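Local coordinates for transcriptional regulator (Enterococcus faecalis, PDB 3QFI), which is of undefined precise role but belongs to the LytR-CpsA-Psr family of proteins associated with the bacterial cell envelope, at residues Y235-P249 / D275-D288. Residues are numbered along the deposited sequence; the frame is centred on the assembly and turned at random.
Sequences YSATIDDIYYQVLDP and DLAFYNQFSYAVTD
Residues 285-287, beyond helix 269-280, pair with the edge of strand 235-238 through a single beta bridge, Ala-237 opposite Val-286, with two backbone bonds: Thr-287 N to Ser-236 O (2.8 Å) and Thr-238 N to Ala-285 O (3.3 Å). Val-286 sets its CG1 against Tyr-235 CB (3.8 Å). Nearer the hairpin turn, Ile-239 brings CD1 up to Ala-285 CB. At the other end Pro-249 puts CD over one face of the Tyr-279 ring, 3.3 Å from Tyr-279 CG, while Ser-283 CB covers the opposite face. Tyr-279 CG lies anti to the backbone N (chi1 163°), which carries the ring out from helix 269-280 to meet the proline. Val-246 reaches the same ring with CG1, 3.8 Å from Tyr-279 CD2, and rests CG2 near Phe-282 O and CB. The hydroxyl of Tyr-235 donates a hydrogen bond to Asp-248 OD2 (2.7 Å), on the anti lone pair, while Asp-248 OD1 takes the N-H of Ser-251 at the start of helix 249-262. The arrangement is a two-stranded antiparallel beta hairpin packed against helix 269-280 and the segment after it, with Asp-248 as N-cap where the second strand passes into helix 249-262.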
loop_
_atom_site.group_PDB
_atom_site.type_symbol
_atom_site.label_atom_id
_atom_site.label_comp_id
_atom_site.label_asym_id
_atom_site.label_seq_id
_atom_site.Cartn_x
_atom_site.Cartn_y
_atom_site.Cartn_z
ATOM N N TYR A 235 -4.887 -14.816 -10.332
ATOM C CA TYR A 235 -4.502 -16.164 -10.730
ATOM C C TYR A 235 -3.051 -16.157 -11.178
ATOM O O TYR A 235 -2.524 -15.121 -11.592
ATOM C CB TYR A 235 -5.374 -16.646 -11.892
ATOM C CG TYR A 235 -6.851 -16.689 -11.594
ATOM C CD1 TYR A 235 -7.386 -17.662 -10.742
ATOM C CD2 TYR A 235 -7.719 -15.752 -12.166
ATOM C CE1 TYR A 235 -8.752 -17.706 -10.467
ATOM C CE2 TYR A 235 -9.087 -15.781 -11.903
ATOM C CZ TYR A 235 -9.599 -16.764 -11.045
ATOM O OH TYR A 235 -10.950 -16.776 -10.765
ATOM N N SER A 236 -2.410 -17.316 -11.105
ATOM C CA SER A 236 -1.024 -17.451 -11.534
ATOM C C SER A 236 -0.994 -17.447 -13.066
ATOM O O SER A 236 -1.915 -17.963 -13.700
ATOM C CB SER A 236 -0.453 -18.775 -11.025
ATOM O OG SER A 236 -1.280 -19.323 -10.017
ATOM N N ALA A 237 0.052 -16.875 -13.659
ATOM C CA ALA A 237 0.166 -16.845 -15.115
ATOM C C ALA A 237 1.593 -16.621 -15.595
ATOM O O ALA A 237 2.486 -16.286 -14.814
ATOM C CB ALA A 237 -0.755 -15.779 -15.706
ATOM N N THR A 238 1.807 -16.811 -16.890
ATOM C CA THR A 238 3.131 -16.633 -17.453
ATOM C C THR A 238 3.007 -16.323 -18.927
ATOM O O THR A 238 2.214 -16.947 -19.623
ATOM C CB THR A 238 3.965 -17.899 -17.245
ATOM O OG1 THR A 238 4.001 -18.200 -15.844
ATOM C CG2 THR A 238 5.384 -17.693 -17.735
ATOM N N ILE A 239 3.775 -15.346 -19.398
ATOM C CA ILE A 239 3.735 -14.962 -20.801
ATOM C C ILE A 239 5.012 -15.385 -21.512
ATOM O O ILE A 239 5.064 -16.449 -22.128
ATOM C CB ILE A 239 3.558 -13.446 -20.957
ATOM C CG1 ILE A 239 2.344 -12.987 -20.159
ATOM C CG2 ILE A 239 3.338 -13.095 -22.420
ATOM C CD1 ILE A 239 1.065 -13.667 -20.571
ATOM N N ASP A 240 6.038 -14.549 -21.441
ATOM C CA ASP A 240 7.306 -14.872 -22.071
ATOM C C ASP A 240 8.256 -15.432 -21.017
ATOM O O ASP A 240 9.301 -14.853 -20.737
ATOM C CB ASP A 240 7.918 -13.629 -22.746
ATOM C CG ASP A 240 7.937 -12.396 -21.835
ATOM O OD1 ASP A 240 8.698 -11.443 -22.144
ATOM O OD2 ASP A 240 7.187 -12.368 -20.825
ATOM N N ASP A 241 7.879 -16.569 -20.440
ATOM C CA ASP A 241 8.669 -17.230 -19.408
ATOM C C ASP A 241 8.732 -16.363 -18.151
ATOM O O ASP A 241 9.509 -16.632 -17.226
ATOM C CB ASP A 241 10.089 -17.532 -19.911
ATOM C CG ASP A 241 10.101 -18.379 -21.194
ATOM O OD1 ASP A 241 9.062 -19.009 -21.519
ATOM O OD2 ASP A 241 11.159 -18.423 -21.872
ATOM N N ILE A 242 7.911 -15.317 -18.118
ATOM C CA ILE A 242 7.864 -14.437 -16.957
ATOM C C ILE A 242 6.575 -14.694 -16.207
ATOM O O ILE A 242 5.536 -14.890 -16.818
ATOM C CB ILE A 242 7.917 -12.979 -17.371
ATOM C CG1 ILE A 242 9.245 -12.711 -18.084
ATOM C CG2 ILE A 242 7.747 -12.082 -16.147
ATOM C CD1 ILE A 242 9.424 -11.267 -18.466
ATOM N N TYR A 243 6.653 -14.705 -14.883
ATOM C CA TYR A 243 5.489 -14.962 -14.043
ATOM C C TYR A 243 4.643 -13.722 -13.782
ATOM O O TYR A 243 5.118 -12.755 -13.182
ATOM C CB TYR A 243 5.927 -15.544 -12.693
ATOM C CG TYR A 243 4.850 -15.508 -11.626
ATOM C CD1 TYR A 243 3.863 -16.480 -11.566
ATOM C CD2 TYR A 243 4.798 -14.468 -10.696
ATOM C CE1 TYR A 243 2.848 -16.416 -10.603
ATOM C CE2 TYR A 243 3.792 -14.398 -9.739
ATOM C CZ TYR A 243 2.821 -15.371 -9.698
ATOM O OH TYR A 243 1.827 -15.293 -8.749
ATOM N N TYR A 244 3.394 -13.737 -14.230
ATOM C CA TYR A 244 2.511 -12.605 -13.974
ATOM C C TYR A 244 1.322 -13.114 -13.210
ATOM O O TYR A 244 1.124 -14.313 -13.082
ATOM C CB TYR A 244 1.994 -11.964 -15.259
ATOM C CG TYR A 244 3.052 -11.438 -16.176
ATOM C CD1 TYR A 244 3.743 -12.291 -17.029
ATOM C CD2 TYR A 244 3.340 -10.076 -16.224
ATOM C CE1 TYR A 244 4.683 -11.806 -17.907
ATOM C CE2 TYR A 244 4.291 -9.580 -17.108
ATOM C CZ TYR A 244 4.955 -10.455 -17.945
ATOM O OH TYR A 244 5.893 -9.987 -18.829
ATOM N N GLN A 245 0.525 -12.189 -12.703
ATOM C CA GLN A 245 -0.677 -12.538 -11.966
ATOM C C GLN A 245 -1.852 -11.810 -12.626
ATOM O O GLN A 245 -1.880 -10.574 -12.680
ATOM C CB GLN A 245 -0.526 -12.116 -10.501
ATOM C CG GLN A 245 -1.760 -12.316 -9.649
ATOM C CD GLN A 245 -1.519 -11.935 -8.206
ATOM O OE1 GLN A 245 -2.429 -11.474 -7.514
ATOM N NE2 GLN A 245 -0.283 -12.129 -7.736
ATOM N N VAL A 246 -2.801 -12.578 -13.155
ATOM C CA VAL A 246 -3.964 -11.988 -13.806
ATOM C C VAL A 246 -5.088 -11.932 -12.799
ATOM O O VAL A 246 -5.538 -12.966 -12.307
ATOM C CB VAL A 246 -4.451 -12.807 -15.005
ATOM C CG1 VAL A 246 -5.688 -12.153 -15.598
ATOM C CG2 VAL A 246 -3.362 -12.915 -16.041
ATOM N N LEU A 247 -5.541 -10.722 -12.499
ATOM C CA LEU A 247 -6.600 -10.529 -11.526
ATOM C C LEU A 247 -7.952 -11.023 -12.002
ATOM O O LEU A 247 -8.279 -10.980 -13.193
ATOM C CB LEU A 247 -6.704 -9.048 -11.148
ATOM C CG LEU A 247 -5.524 -8.434 -10.387
ATOM C CD1 LEU A 247 -5.700 -6.930 -10.303
ATOM C CD2 LEU A 247 -5.443 -9.031 -8.989
ATOM N N ASP A 248 -8.736 -11.523 -11.057
ATOM C CA ASP A 248 -10.070 -11.974 -11.399
ATOM C C ASP A 248 -10.842 -10.682 -11.602
ATOM O O ASP A 248 -10.915 -9.850 -10.712
ATOM C CB ASP A 248 -10.687 -12.798 -10.275
ATOM C CG ASP A 248 -12.097 -13.238 -10.607
ATOM O OD1 ASP A 248 -12.971 -12.348 -10.706
ATOM O OD2 ASP A 248 -12.332 -14.459 -10.787
ATOM N N PRO A 249 -11.429 -10.504 -12.781
ATOM C CA PRO A 249 -12.181 -9.282 -13.067
ATOM C C PRO A 249 -13.375 -8.984 -12.156
ATOM O O PRO A 249 -13.573 -7.842 -11.739
ATOM C CB PRO A 249 -12.590 -9.477 -14.522
ATOM C CG PRO A 249 -12.795 -10.963 -14.606
ATOM C CD PRO A 249 -11.568 -11.479 -13.876
ATOM N N ASP A 275 -12.811 -4.294 -16.729
ATOM C CA ASP A 275 -12.092 -5.342 -16.006
ATOM C C ASP A 275 -12.182 -6.697 -16.697
ATOM O O ASP A 275 -11.206 -7.441 -16.760
ATOM C CB ASP A 275 -12.643 -5.504 -14.599
ATOM C CG ASP A 275 -12.700 -4.216 -13.858
ATOM O OD1 ASP A 275 -11.900 -3.309 -14.195
ATOM O OD2 ASP A 275 -13.541 -4.109 -12.931
ATOM N N LEU A 276 -13.372 -7.015 -17.186
ATOM C CA LEU A 276 -13.628 -8.276 -17.867
ATOM C C LEU A 276 -12.867 -8.341 -19.195
ATOM O O LEU A 276 -12.220 -9.346 -19.495
ATOM C CB LEU A 276 -15.141 -8.428 -18.085
ATOM C CG LEU A 276 -15.672 -9.637 -18.860
ATOM C CD1 LEU A 276 -15.300 -10.924 -18.143
ATOM C CD2 LEU A 276 -17.191 -9.530 -18.986
ATOM N N ALA A 277 -12.923 -7.265 -19.976
ATOM C CA ALA A 277 -12.228 -7.222 -21.260
ATOM C C ALA A 277 -10.746 -7.488 -21.074
ATOM O O ALA A 277 -10.150 -8.279 -21.803
ATOM C CB ALA A 277 -12.427 -5.873 -21.924
ATOM N N PHE A 278 -10.158 -6.827 -20.086
ATOM C CA PHE A 278 -8.743 -6.994 -19.808
ATOM C C PHE A 278 -8.434 -8.443 -19.467
ATOM O O PHE A 278 -7.480 -9.025 -19.990
ATOM C CB PHE A 278 -8.305 -6.111 -18.638
ATOM C CG PHE A 278 -6.815 -6.014 -18.488
ATOM C CD1 PHE A 278 -6.087 -5.092 -19.247
ATOM C CD2 PHE A 278 -6.128 -6.886 -17.652
ATOM C CE1 PHE A 278 -4.707 -5.040 -19.178
ATOM C CE2 PHE A 278 -4.738 -6.845 -17.575
ATOM C CZ PHE A 278 -4.026 -5.922 -18.342
ATOM N N TYR A 279 -9.241 -9.028 -18.589
ATOM C CA TYR A 279 -9.024 -10.412 -18.168
ATOM C C TYR A 279 -9.119 -11.428 -19.310
ATOM O O TYR A 279 -8.337 -12.375 -19.367
ATOM C CB TYR A 279 -10.000 -10.779 -17.033
ATOM C CG TYR A 279 -10.161 -12.276 -16.802
ATOM C CD1 TYR A 279 -11.116 -13.004 -17.510
ATOM C CD2 TYR A 279 -9.336 -12.974 -15.907
ATOM C CE1 TYR A 279 -11.250 -14.382 -17.342
ATOM C CE2 TYR A 279 -9.467 -14.366 -15.739
ATOM C CZ TYR A 279 -10.428 -15.051 -16.469
ATOM O OH TYR A 279 -10.555 -16.412 -16.385
ATOM N N ASN A 280 -10.065 -11.221 -20.221
ATOM C CA ASN A 280 -10.238 -12.130 -21.348
ATOM C C ASN A 280 -9.088 -12.177 -22.324
ATOM O O ASN A 280 -8.825 -13.213 -22.934
ATOM C CB ASN A 280 -11.510 -11.801 -22.113
ATOM C CG ASN A 280 -12.731 -12.251 -21.379
ATOM O OD1 ASN A 280 -12.768 -13.368 -20.840
ATOM N ND2 ASN A 280 -13.748 -11.397 -21.345
ATOM N N GLN A 281 -8.397 -11.060 -22.477
ATOM C CA GLN A 281 -7.289 -11.020 -23.401
ATOM C C GLN A 281 -6.010 -11.588 -22.798
ATOM O O GLN A 281 -4.983 -11.632 -23.467
ATOM C CB GLN A 281 -7.049 -9.584 -23.869
ATOM C CG GLN A 281 -6.494 -8.673 -22.808
ATOM C CD GLN A 281 -6.187 -7.289 -23.326
ATOM O OE1 GLN A 281 -7.091 -6.521 -23.600
ATOM N NE2 GLN A 281 -4.906 -6.975 -23.485
ATOM N N PHE A 282 -6.068 -12.039 -21.547
ATOM C CA PHE A 282 -4.877 -12.580 -20.884
ATOM C C PHE A 282 -5.133 -13.861 -20.105
ATOM O O PHE A 282 -4.223 -14.390 -19.456
ATOM C CB PHE A 282 -4.290 -11.542 -19.926
ATOM C CG PHE A 282 -3.633 -10.384 -20.617
ATOM C CD1 PHE A 282 -2.528 -10.579 -21.438
ATOM C CD2 PHE A 282 -4.112 -9.093 -20.443
ATOM C CE1 PHE A 282 -1.917 -9.505 -22.076
ATOM C CE2 PHE A 282 -3.503 -8.018 -21.078
ATOM C CZ PHE A 282 -2.400 -8.223 -21.898
ATOM N N SER A 283 -6.366 -14.357 -20.165
ATOM C CA SER A 283 -6.715 -15.567 -19.439
ATOM C C SER A 283 -5.995 -16.801 -20.012
ATOM O O SER A 283 -5.782 -17.792 -19.301
ATOM C CB SER A 283 -8.233 -15.771 -19.457
ATOM O OG SER A 283 -8.681 -16.125 -20.752
ATOM N N TYR A 284 -5.606 -16.732 -21.286
ATOM C CA TYR A 284 -4.899 -17.842 -21.950
ATOM C C TYR A 284 -3.539 -18.091 -21.298
ATOM O O TYR A 284 -2.867 -19.069 -21.606
ATOM C CB TYR A 284 -4.681 -17.523 -23.445
ATOM C CG TYR A 284 -3.629 -16.454 -23.692
ATOM C CD1 TYR A 284 -2.286 -16.793 -23.885
ATOM C CD2 TYR A 284 -3.967 -15.102 -23.684
ATOM C CE1 TYR A 284 -1.312 -15.814 -24.062
ATOM C CE2 TYR A 284 -3.000 -14.112 -23.857
ATOM C CZ TYR A 284 -1.681 -14.473 -24.049
ATOM O OH TYR A 284 -0.735 -13.495 -24.232
ATOM N N ALA A 285 -3.127 -17.181 -20.424
ATOM C CA ALA A 285 -1.847 -17.300 -19.743
ATOM C C ALA A 285 -1.999 -17.871 -18.333
ATOM O O ALA A 285 -1.017 -18.273 -17.713
ATOM C CB ALA A 285 -1.166 -15.937 -19.675
ATOM N N VAL A 286 -3.218 -17.885 -17.806
ATOM C CA VAL A 286 -3.430 -18.425 -16.472
ATOM C C VAL A 286 -2.912 -19.864 -16.452
ATOM O O VAL A 286 -3.091 -20.598 -17.426
ATOM C CB VAL A 286 -4.933 -18.444 -16.090
ATOM C CG1 VAL A 286 -5.102 -19.087 -14.732
ATOM C CG2 VAL A 286 -5.498 -17.038 -16.070
ATOM N N THR A 287 -2.275 -20.253 -15.346
ATOM C CA THR A 287 -1.727 -21.603 -15.169
ATOM C C THR A 287 -2.526 -22.383 -14.113
ATOM O O THR A 287 -2.132 -23.479 -13.717
ATOM C CB THR A 287 -0.236 -21.570 -14.708
ATOM O OG1 THR A 287 0.519 -20.676 -15.540
ATOM C CG2 THR A 287 0.386 -22.965 -14.801
ATOM N N ASP A 288 -3.635 -21.813 -13.647
ATOM C CA ASP A 288 -4.476 -22.492 -12.649
ATOM C C ASP A 288 -5.463 -23.439 -13.331
ATOM O O ASP A 288 -6.678 -23.299 -13.169
ATOM C CB ASP A 288 -5.287 -21.497 -11.810
ATOM C CG ASP A 288 -6.119 -22.194 -10.744
ATOM O OD1 ASP A 288 -7.190 -21.671 -10.354
ATOM O OD2 ASP A 288 -5.687 -23.275 -10.290
#